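Local coordinates for papain-like cysteine protease (Porcine reproductive and respiratory syndrome virus, PDB 3MTV), which probably acts as the nsp1-beta papain-like cysteine protease of the viral polyprotein, and acts as a metal-dependent nuclease, at residues V19-R24 and N43-S48; W91-D96 and L160-E165. All blocks are in the same frame, centred on the assembly; numbering follows the deposited sequence.

Contact 1: residues V19-R24 and N43-S48; sequences VSWAPR and NRLHTS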
# COMPACT_ATOMS: atom_id res chain seq x y z
N VAL A 19 -5.79 3.26 -8.54
CA VAL A 19 -6.20 2.41 -7.44
C VAL A 19 -5.20 1.22 -7.16
O VAL A 19 -4.45 0.81 -8.04
CB VAL A 19 -7.49 1.94 -7.88
CG1 VAL A 19 -7.77 0.54 -7.46
CG2 VAL A 19 -8.52 2.98 -7.49
N SER A 20 -5.09 0.75 -5.91
CA SER A 20 -4.06 -0.22 -5.56
C SER A 20 -4.62 -1.12 -4.50
O SER A 20 -5.45 -0.74 -3.75
CB SER A 20 -2.82 0.48 -4.99
OG SER A 20 -2.19 -0.32 -3.95
N TRP A 21 -4.13 -2.31 -4.32
CA TRP A 21 -4.53 -2.88 -3.06
C TRP A 21 -3.33 -3.42 -2.30
O TRP A 21 -2.32 -3.56 -2.87
CB TRP A 21 -5.50 -4.01 -3.29
CG TRP A 21 -4.93 -5.30 -3.92
CD1 TRP A 21 -4.69 -5.51 -5.26
CD2 TRP A 21 -4.56 -6.52 -3.27
NE1 TRP A 21 -4.20 -6.79 -5.48
CE2 TRP A 21 -4.14 -7.44 -4.29
CE3 TRP A 21 -4.54 -6.95 -1.95
CZ2 TRP A 21 -3.69 -8.73 -4.04
CZ3 TRP A 21 -4.13 -8.29 -1.66
CH2 TRP A 21 -3.69 -9.15 -2.72
N ALA A 22 -3.50 -3.83 -1.06
CA ALA A 22 -2.40 -4.29 -0.25
C ALA A 22 -2.96 -5.14 0.85
O ALA A 22 -4.14 -5.00 1.15
CB ALA A 22 -1.69 -3.10 0.30
N PRO A 23 -2.13 -5.99 1.50
CA PRO A 23 -2.72 -6.80 2.59
C PRO A 23 -3.00 -5.93 3.83
O PRO A 23 -2.51 -4.79 3.83
CB PRO A 23 -1.69 -7.92 2.84
CG PRO A 23 -0.84 -7.92 1.69
CD PRO A 23 -0.81 -6.48 1.12
N ARG A 24 -3.80 -6.41 4.79
CA ARG A 24 -4.53 -5.56 5.74
C ARG A 24 -3.40 -5.28 6.66
O ARG A 24 -2.94 -4.11 6.83
CB ARG A 24 -5.70 -6.33 6.42
CG ARG A 24 -6.44 -5.71 7.65
CD ARG A 24 -7.68 -6.66 8.04
NE ARG A 24 -8.09 -6.64 9.47
CZ ARG A 24 -9.27 -6.20 10.03
NH1 ARG A 24 -10.35 -5.69 9.29
NH2 ARG A 24 -9.38 -6.28 11.39
N ASN A 43 -13.48 -5.90 -5.49
CA ASN A 43 -13.55 -7.18 -6.17
C ASN A 43 -12.78 -7.34 -7.46
O ASN A 43 -12.05 -8.36 -7.63
CB ASN A 43 -14.98 -7.54 -6.36
CG ASN A 43 -15.59 -8.00 -5.09
OD1 ASN A 43 -15.89 -9.21 -4.95
ND2 ASN A 43 -15.70 -7.04 -4.07
N ARG A 44 -12.92 -6.34 -8.34
CA ARG A 44 -12.25 -6.41 -9.63
C ARG A 44 -10.75 -6.53 -9.39
O ARG A 44 -10.20 -7.64 -9.45
CB ARG A 44 -12.57 -5.24 -10.57
CG ARG A 44 -13.66 -5.66 -11.52
CD ARG A 44 -14.36 -4.55 -12.32
NE ARG A 44 -15.59 -5.21 -12.81
CZ ARG A 44 -16.52 -4.70 -13.64
NH1 ARG A 44 -16.45 -3.43 -14.16
NH2 ARG A 44 -17.54 -5.52 -13.96
N LEU A 45 -10.14 -5.37 -9.14
CA LEU A 45 -8.85 -5.21 -8.43
C LEU A 45 -8.31 -6.34 -7.62
O LEU A 45 -7.30 -6.84 -7.91
CB LEU A 45 -8.92 -4.13 -7.39
CG LEU A 45 -7.65 -3.28 -7.49
CD1 LEU A 45 -7.35 -2.68 -6.21
CD2 LEU A 45 -6.51 -4.12 -7.90
N HIS A 46 -8.94 -6.71 -6.55
CA HIS A 46 -8.25 -7.67 -5.70
C HIS A 46 -8.22 -8.98 -6.35
O HIS A 46 -7.28 -9.69 -6.19
CB HIS A 46 -8.97 -7.70 -4.38
CG HIS A 46 -8.66 -8.83 -3.48
ND1 HIS A 46 -7.66 -8.77 -2.54
CD2 HIS A 46 -9.28 -10.02 -3.30
CE1 HIS A 46 -7.66 -9.86 -1.82
NE2 HIS A 46 -8.63 -10.65 -2.26
N THR A 47 -9.26 -9.31 -7.10
CA THR A 47 -9.36 -10.60 -7.75
C THR A 47 -8.38 -10.70 -8.90
O THR A 47 -7.72 -11.74 -9.13
CB THR A 47 -10.81 -10.93 -8.17
OG1 THR A 47 -11.43 -11.59 -7.05
CG2 THR A 47 -10.80 -11.94 -9.27
N SER A 48 -8.21 -9.63 -9.64
CA SER A 48 -7.36 -9.84 -10.78
C SER A 48 -5.90 -9.35 -10.79
O SER A 48 -5.05 -9.85 -11.52
CB SER A 48 -8.16 -9.55 -12.05
OG SER A 48 -8.82 -8.37 -11.85
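W21 reaches from strand 18-23 onto L45 and H46 of helix 39-48, and its side chain can be traced outward. W21 CB is directed at the helix and meets L45 CD1 at 3.7 Å. CG then lies between the backbone N and the carbonyl carbon (chi1 70°), which carries the indole alongside the helix turn that holds both partners. In the five-membered ring W21 CD1 approaches L45 CD2 obliquely at 3.5 Å. Over the face of that ring stands H46 CA, 4.2 Å from the ring centroid and 11° off its normal, a CH-pi contact. Farther out, CE3 and CZ3 lie beneath the imidazole edge: H46 ND1 is 3.7 Å from W21 CE3. The centroids of the imidazole and the six-membered ring are 4.6 Å apart and the planes meet at 67°, so the pair is edge-to-face, with H46 supplying the edge. L45 also serves the start of the strand, where its CD1 touches V19 CG1 at 3.5 Å. No hydrogen bond crosses the contact. The helix thus packs on the antiparallel sheet in which strand 18-23 runs between 10-15 and 54-56. A10 of strand 10-15 touches both W21 and H46, while S20 and A22, pointing away from the helix, pack on Y13 of the second subunit.

Contact 2: residues W91-D96 and L160-E165; sequences WWRLLD and LKLVEE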
# COMPACT_ATOMS: atom_id res chain seq x y z
N TRP A 91 8.67 -14.85 -24.35
CA TRP A 91 10.12 -14.86 -24.32
C TRP A 91 10.72 -15.67 -25.44
O TRP A 91 11.86 -15.49 -25.82
CB TRP A 91 10.65 -15.43 -23.06
CG TRP A 91 10.07 -16.66 -22.60
CD1 TRP A 91 8.99 -16.80 -21.83
CD2 TRP A 91 10.53 -17.96 -22.88
NE1 TRP A 91 8.73 -18.15 -21.57
CE2 TRP A 91 9.65 -18.87 -22.25
CE3 TRP A 91 11.60 -18.46 -23.62
CZ2 TRP A 91 9.81 -20.29 -22.35
CZ3 TRP A 91 11.83 -19.90 -23.64
CH2 TRP A 91 10.90 -20.78 -23.05
N TRP A 92 9.91 -16.56 -25.96
CA TRP A 92 10.24 -17.24 -27.18
C TRP A 92 10.83 -16.39 -28.20
O TRP A 92 11.80 -16.80 -28.80
CB TRP A 92 8.99 -17.81 -27.76
CG TRP A 92 8.24 -18.79 -26.87
CD1 TRP A 92 8.52 -19.17 -25.55
CD2 TRP A 92 7.07 -19.50 -27.24
NE1 TRP A 92 7.54 -20.09 -25.10
CE2 TRP A 92 6.67 -20.31 -26.13
CE3 TRP A 92 6.32 -19.55 -28.41
CZ2 TRP A 92 5.63 -21.13 -26.19
CZ3 TRP A 92 5.24 -20.33 -28.45
CH2 TRP A 92 4.88 -21.11 -27.34
N ARG A 93 10.27 -15.20 -28.43
CA ARG A 93 10.80 -14.35 -29.51
C ARG A 93 12.31 -14.38 -29.43
O ARG A 93 13.03 -14.59 -30.37
CB ARG A 93 10.28 -12.91 -29.38
CG ARG A 93 8.77 -12.76 -29.72
CD ARG A 93 8.44 -11.72 -30.87
NE ARG A 93 7.01 -11.52 -30.94
CZ ARG A 93 6.23 -11.10 -29.94
NH1 ARG A 93 6.71 -10.76 -28.74
NH2 ARG A 93 4.92 -11.02 -30.13
N LEU A 94 12.82 -14.19 -28.26
CA LEU A 94 14.27 -14.24 -28.07
C LEU A 94 15.09 -15.38 -28.73
O LEU A 94 16.25 -15.24 -28.99
CB LEU A 94 14.41 -14.36 -26.60
CG LEU A 94 14.67 -13.04 -25.91
CD1 LEU A 94 13.95 -11.80 -26.51
CD2 LEU A 94 14.53 -13.14 -24.42
N LEU A 95 14.41 -16.50 -29.03
CA LEU A 95 15.05 -17.65 -29.60
C LEU A 95 14.68 -17.76 -31.02
O LEU A 95 14.60 -18.90 -31.55
CB LEU A 95 14.52 -18.87 -28.91
CG LEU A 95 14.91 -18.85 -27.41
CD1 LEU A 95 14.22 -19.93 -26.59
CD2 LEU A 95 16.43 -18.87 -27.05
N ASP A 96 14.46 -16.60 -31.64
CA ASP A 96 13.90 -16.62 -32.97
C ASP A 96 14.89 -17.09 -33.99
O ASP A 96 14.56 -17.84 -34.89
CB ASP A 96 13.22 -15.32 -33.33
CG ASP A 96 11.68 -15.41 -33.08
OD1 ASP A 96 11.02 -14.36 -33.39
OD2 ASP A 96 11.19 -16.54 -32.56
N LEU A 160 8.21 -8.81 -22.76
CA LEU A 160 8.71 -8.04 -23.85
C LEU A 160 7.87 -8.21 -25.14
O LEU A 160 7.00 -9.08 -25.25
CB LEU A 160 10.18 -8.30 -24.01
CG LEU A 160 10.14 -9.83 -24.14
CD1 LEU A 160 9.94 -10.14 -25.61
CD2 LEU A 160 11.39 -10.52 -23.71
N LYS A 161 8.14 -7.34 -26.10
CA LYS A 161 7.30 -7.23 -27.25
C LYS A 161 8.18 -6.44 -28.18
O LYS A 161 9.18 -5.83 -27.72
CB LYS A 161 6.02 -6.46 -26.89
CG LYS A 161 6.13 -4.93 -26.88
CD LYS A 161 4.73 -4.24 -26.64
CE LYS A 161 4.62 -2.73 -27.14
NZ LYS A 161 5.88 -1.88 -27.29
N LEU A 162 7.84 -6.44 -29.46
CA LEU A 162 8.64 -5.66 -30.37
C LEU A 162 8.18 -4.24 -30.35
O LEU A 162 7.00 -3.96 -30.05
CB LEU A 162 8.47 -6.14 -31.77
CG LEU A 162 8.51 -7.61 -31.97
CD1 LEU A 162 7.51 -8.01 -33.02
CD2 LEU A 162 9.90 -7.82 -32.40
N VAL A 163 9.11 -3.37 -30.76
CA VAL A 163 9.00 -1.90 -30.66
C VAL A 163 7.71 -1.40 -31.28
O VAL A 163 7.02 -0.52 -30.76
CB VAL A 163 10.25 -1.16 -31.25
CG1 VAL A 163 11.15 -0.79 -30.17
CG2 VAL A 163 11.03 -2.03 -32.33
N GLU A 164 7.35 -2.07 -32.35
CA GLU A 164 6.22 -1.69 -33.15
C GLU A 164 4.89 -2.32 -32.78
O GLU A 164 3.84 -1.84 -33.21
CB GLU A 164 6.57 -2.06 -34.55
CG GLU A 164 7.89 -2.79 -34.56
CD GLU A 164 7.82 -4.09 -35.36
OE1 GLU A 164 6.91 -4.20 -36.24
OE2 GLU A 164 8.67 -4.99 -35.12
N GLU A 165 4.90 -3.38 -32.00
CA GLU A 165 3.60 -3.83 -31.48
C GLU A 165 3.07 -2.86 -30.46
O GLU A 165 3.75 -1.95 -29.98
CB GLU A 165 3.66 -5.22 -30.87
CG GLU A 165 4.22 -6.20 -31.82
CD GLU A 165 4.72 -7.48 -31.19
OE1 GLU A 165 5.73 -7.46 -30.39
OE2 GLU A 165 4.11 -8.51 -31.54
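R93 meets E165, L162 and the backbone of L160, and has more surface buried here than any other residue of the two segments; L160 comes second, and L94 a distant third. The R93 chain leaves toward strand 158-162 and bends at its second torsion (chi2 -124°), which brings the guanidinium beside K161 and E165. E165 comes from the opposite direction. Its OE2 stands 3.0 Å from R93 NH2, close enough for a salt bridge, but the oxygen lies well out of the guanidinium plane and no N-H points at it. E165 OE1 sits 3.5 Å above the same plane, toward the rim, and the guanidinium and carboxylate planes are 79° apart. L162 CD1 joins OE1 over that face, 4.1 Å from R93 NE, while L160 O lies at the edge, 3.9 Å from R93 NH1.

L160 makes the apolar half of the contact. The two leucine side chains meet at an oblique angle, L160 CD2 lying 4.0 Å from L94 CD1, and both continue onto strand 145-150, L94 against I145 and L160 against I147. L160 is also about 4 Å, side chain to side chain, from C90, the probable catalytic cysteine.

The carboxylate is probably oriented from within its own segment, by the type I beta turn from L162 to E165. The turn bond from E165 N to L162 O places it near L162 N, although the modelled 2.5 Å from L162 N to E165 OE1 is too short to trust. With no hydrogen bond between the segments, the polar half of the contact probably rests mainly on charge attraction, which would fix direction less than a bidentate bridge.

How the contacts relate
Contact 1 and contact 2 lie in different parts of the chain and do not touch: their centres are 30 Å apart, their nearest atoms about 17 Å, and they fall on opposite sides of the chain's centre. They follow one another in sequence, contact 1 closing before contact 2 opens. The first belongs to the N-terminal four-stranded sheet and its helix, away from the probable catalytic residues and beside the second subunit. The second belongs to the papain-like protease part of the chain, where 91-96 follows C90 directly and 160-165 follows H159. Both segments of contact 2 therefore adjoin the likely catalytic pair, and the side chain of K161 is about 4 Å from that of H159.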